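Local coordinates for pyruvate formate-lyase 2 (Archaeoglobus fulgidus, PDB 2F3O), which is of unknown physiological function but belongs to the glycyl radical enzymes related to pyruvate formate-lyase and glycerol dehydratase, and probably acts as a lyase, at residues S690-L695 against Q724-K729. Numbering follows the deposited sequence.
Sequences SLTINL and QFNILK
T692-L695 and Q724-L728 pair as parallel strands, their axes 19° apart and 4.7 Å at closest approach, and I693 and L695 each give their N-H to one residue of the partner strand and their carbonyl to another. I693 N reaches Q724 O at 2.8 Å in a nearly straight bond, while I693 O accepts from N726 N at 3.0 Å. Polar side chains gather on one face. Q724, with CG set between its backbone N and carbonyl carbon (chi1 61°) and the chain extended beyond, donates a hydrogen bond from NE2 to T692 OG1 at 3.0 Å, while OE1 accepts from R749 NE. N694 and N726 lie side by side with their amide planes 54° apart, and N726 ND2 donates to N694 OD1 at 3.1 Å from above the carbonyl plane. The OD1 of the N726 amide accepts from the backbone N of R749. Replacing N694 by alanine removes its OD1, and N726 ND2 would probably lose this acceptor, its amide held less firmly at that end. The other face is apolar: I693 CB packs obliquely on the F725 ring, 3.7 Å from CD2, and L695 CB meets I727 CD1 at 3.9 Å. Helices 670-677 and 704-717 pack over this side, L711 touching both L695 and F725. Helix 704-717 lies in the connection between these adjacent parallel strands, a beta-alpha-beta arrangement at the margin of a mixed sheet in the glycine radical region, where R749 ties the polar face to the segment bearing Gly752, the predicted radical site.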
loop_
_atom_site.group_PDB
_atom_site.type_symbol
_atom_site.label_atom_id
_atom_site.label_comp_id
_atom_site.label_asym_id
_atom_site.label_seq_id
_atom_site.Cartn_x
_atom_site.Cartn_y
_atom_site.Cartn_z
ATOM N N SER A 690 -5.169 -19.033 -33.243
ATOM C CA SER A 690 -5.569 -18.950 -34.640
ATOM C C SER A 690 -5.684 -20.317 -35.306
ATOM O O SER A 690 -4.679 -21.008 -35.498
ATOM C CB SER A 690 -4.597 -18.091 -35.427
ATOM O OG SER A 690 -4.744 -18.304 -36.814
ATOM N N LEU A 691 -6.913 -20.690 -35.648
ATOM C CA LEU A 691 -7.175 -21.866 -36.467
ATOM C C LEU A 691 -7.748 -21.450 -37.828
ATOM O O LEU A 691 -8.837 -20.865 -37.893
ATOM C CB LEU A 691 -8.136 -22.816 -35.758
ATOM C CG LEU A 691 -8.614 -24.017 -36.560
ATOM C CD1 LEU A 691 -7.432 -24.904 -36.921
ATOM C CD2 LEU A 691 -9.678 -24.782 -35.790
ATOM N N THR A 692 -7.019 -21.754 -38.904
ATOM C CA THR A 692 -7.484 -21.454 -40.260
ATOM C C THR A 692 -7.833 -22.711 -41.028
ATOM O O THR A 692 -6.998 -23.604 -41.162
ATOM C CB THR A 692 -6.398 -20.786 -41.055
ATOM O OG1 THR A 692 -5.741 -19.831 -40.224
ATOM C CG2 THR A 692 -6.978 -20.114 -42.279
ATOM N N ILE A 693 -9.050 -22.778 -41.553
ATOM C CA ILE A 693 -9.480 -23.937 -42.340
ATOM C C ILE A 693 -9.664 -23.587 -43.823
ATOM O O ILE A 693 -10.541 -22.809 -44.183
ATOM C CB ILE A 693 -10.754 -24.572 -41.727
ATOM C CG1 ILE A 693 -10.393 -25.289 -40.431
ATOM C CG2 ILE A 693 -11.401 -25.563 -42.684
ATOM C CD1 ILE A 693 -9.214 -26.216 -40.599
ATOM N N ASN A 694 -8.806 -24.138 -44.673
ATOM C CA ASN A 694 -8.850 -23.833 -46.105
ATOM C C ASN A 694 -9.559 -24.912 -46.913
ATOM O O ASN A 694 -9.146 -26.071 -46.926
ATOM C CB ASN A 694 -7.447 -23.614 -46.668
ATOM C CG ASN A 694 -6.824 -22.339 -46.181
ATOM O OD1 ASN A 694 -7.394 -21.640 -45.351
ATOM N ND2 ASN A 694 -5.646 -22.025 -46.693
ATOM N N LEU A 695 -10.627 -24.510 -47.591
ATOM C CA LEU A 695 -11.475 -25.436 -48.320
ATOM C C LEU A 695 -11.526 -25.083 -49.803
ATOM O O LEU A 695 -11.610 -23.904 -50.168
ATOM C CB LEU A 695 -12.890 -25.421 -47.737
ATOM C CG LEU A 695 -13.108 -26.187 -46.437
ATOM C CD1 LEU A 695 -14.465 -25.862 -45.866
ATOM C CD2 LEU A 695 -12.975 -27.678 -46.675
ATOM N N GLN A 724 -11.464 -19.787 -38.563
ATOM C CA GLN A 724 -11.728 -18.950 -39.720
ATOM C C GLN A 724 -11.593 -19.759 -40.998
ATOM O O GLN A 724 -10.798 -20.702 -41.086
ATOM C CB GLN A 724 -10.792 -17.748 -39.753
ATOM C CG GLN A 724 -9.347 -18.128 -39.843
ATOM C CD GLN A 724 -8.460 -16.943 -39.988
ATOM O OE1 GLN A 724 -8.864 -15.806 -39.734
ATOM N NE2 GLN A 724 -7.228 -17.188 -40.401
ATOM N N PHE A 725 -12.375 -19.376 -41.998
ATOM C CA PHE A 725 -12.461 -20.151 -43.220
ATOM C C PHE A 725 -12.001 -19.451 -44.481
ATOM O O PHE A 725 -12.151 -18.247 -44.646
ATOM C CB PHE A 725 -13.894 -20.565 -43.438
ATOM C CG PHE A 725 -14.407 -21.544 -42.429
ATOM C CD1 PHE A 725 -15.361 -21.155 -41.491
ATOM C CD2 PHE A 725 -13.954 -22.864 -42.433
ATOM C CE1 PHE A 725 -15.854 -22.061 -40.571
ATOM C CE2 PHE A 725 -14.432 -23.776 -41.513
ATOM C CZ PHE A 725 -15.390 -23.379 -40.581
ATOM N N ASN A 726 -11.462 -20.247 -45.389
ATOM C CA ASN A 726 -11.139 -19.799 -46.731
ATOM C C ASN A 726 -11.822 -20.664 -47.771
ATOM O O ASN A 726 -11.724 -21.891 -47.730
ATOM C CB ASN A 726 -9.638 -19.869 -46.960
ATOM C CG ASN A 726 -8.955 -18.574 -46.656
ATOM O OD1 ASN A 726 -9.549 -17.496 -46.781
ATOM N ND2 ASN A 726 -7.696 -18.660 -46.254
ATOM N N ILE A 727 -12.515 -20.018 -48.700
ATOM C CA ILE A 727 -13.054 -20.715 -49.861
ATOM C C ILE A 727 -12.240 -20.267 -51.071
ATOM O O ILE A 727 -12.322 -19.127 -51.522
ATOM C CB ILE A 727 -14.550 -20.454 -50.052
ATOM C CG1 ILE A 727 -15.326 -20.801 -48.778
ATOM C CG2 ILE A 727 -15.074 -21.257 -51.194
ATOM C CD1 ILE A 727 -15.101 -22.189 -48.254
ATOM N N LEU A 728 -11.407 -21.167 -51.562
ATOM C CA LEU A 728 -10.422 -20.811 -52.554
ATOM C C LEU A 728 -10.502 -21.689 -53.800
ATOM O O LEU A 728 -10.634 -22.923 -53.710
ATOM C CB LEU A 728 -9.033 -20.940 -51.947
ATOM C CG LEU A 728 -8.817 -20.144 -50.665
ATOM C CD1 LEU A 728 -7.483 -20.506 -50.022
ATOM C CD2 LEU A 728 -8.942 -18.650 -50.964
ATOM N N LYS A 729 -10.408 -21.036 -54.960
ATOM C CA LYS A 729 -10.364 -21.701 -56.254
ATOM C C LYS A 729 -8.920 -21.632 -56.696
ATOM O O LYS A 729 -8.408 -20.556 -56.971
ATOM C CB LYS A 729 -11.290 -20.981 -57.236
ATOM C CG LYS A 729 -12.586 -20.531 -56.565
ATOM C CD LYS A 729 -13.666 -20.098 -57.525
ATOM C CE LYS A 729 -14.996 -19.974 -56.776
ATOM N NZ LYS A 729 -16.064 -19.305 -57.578
#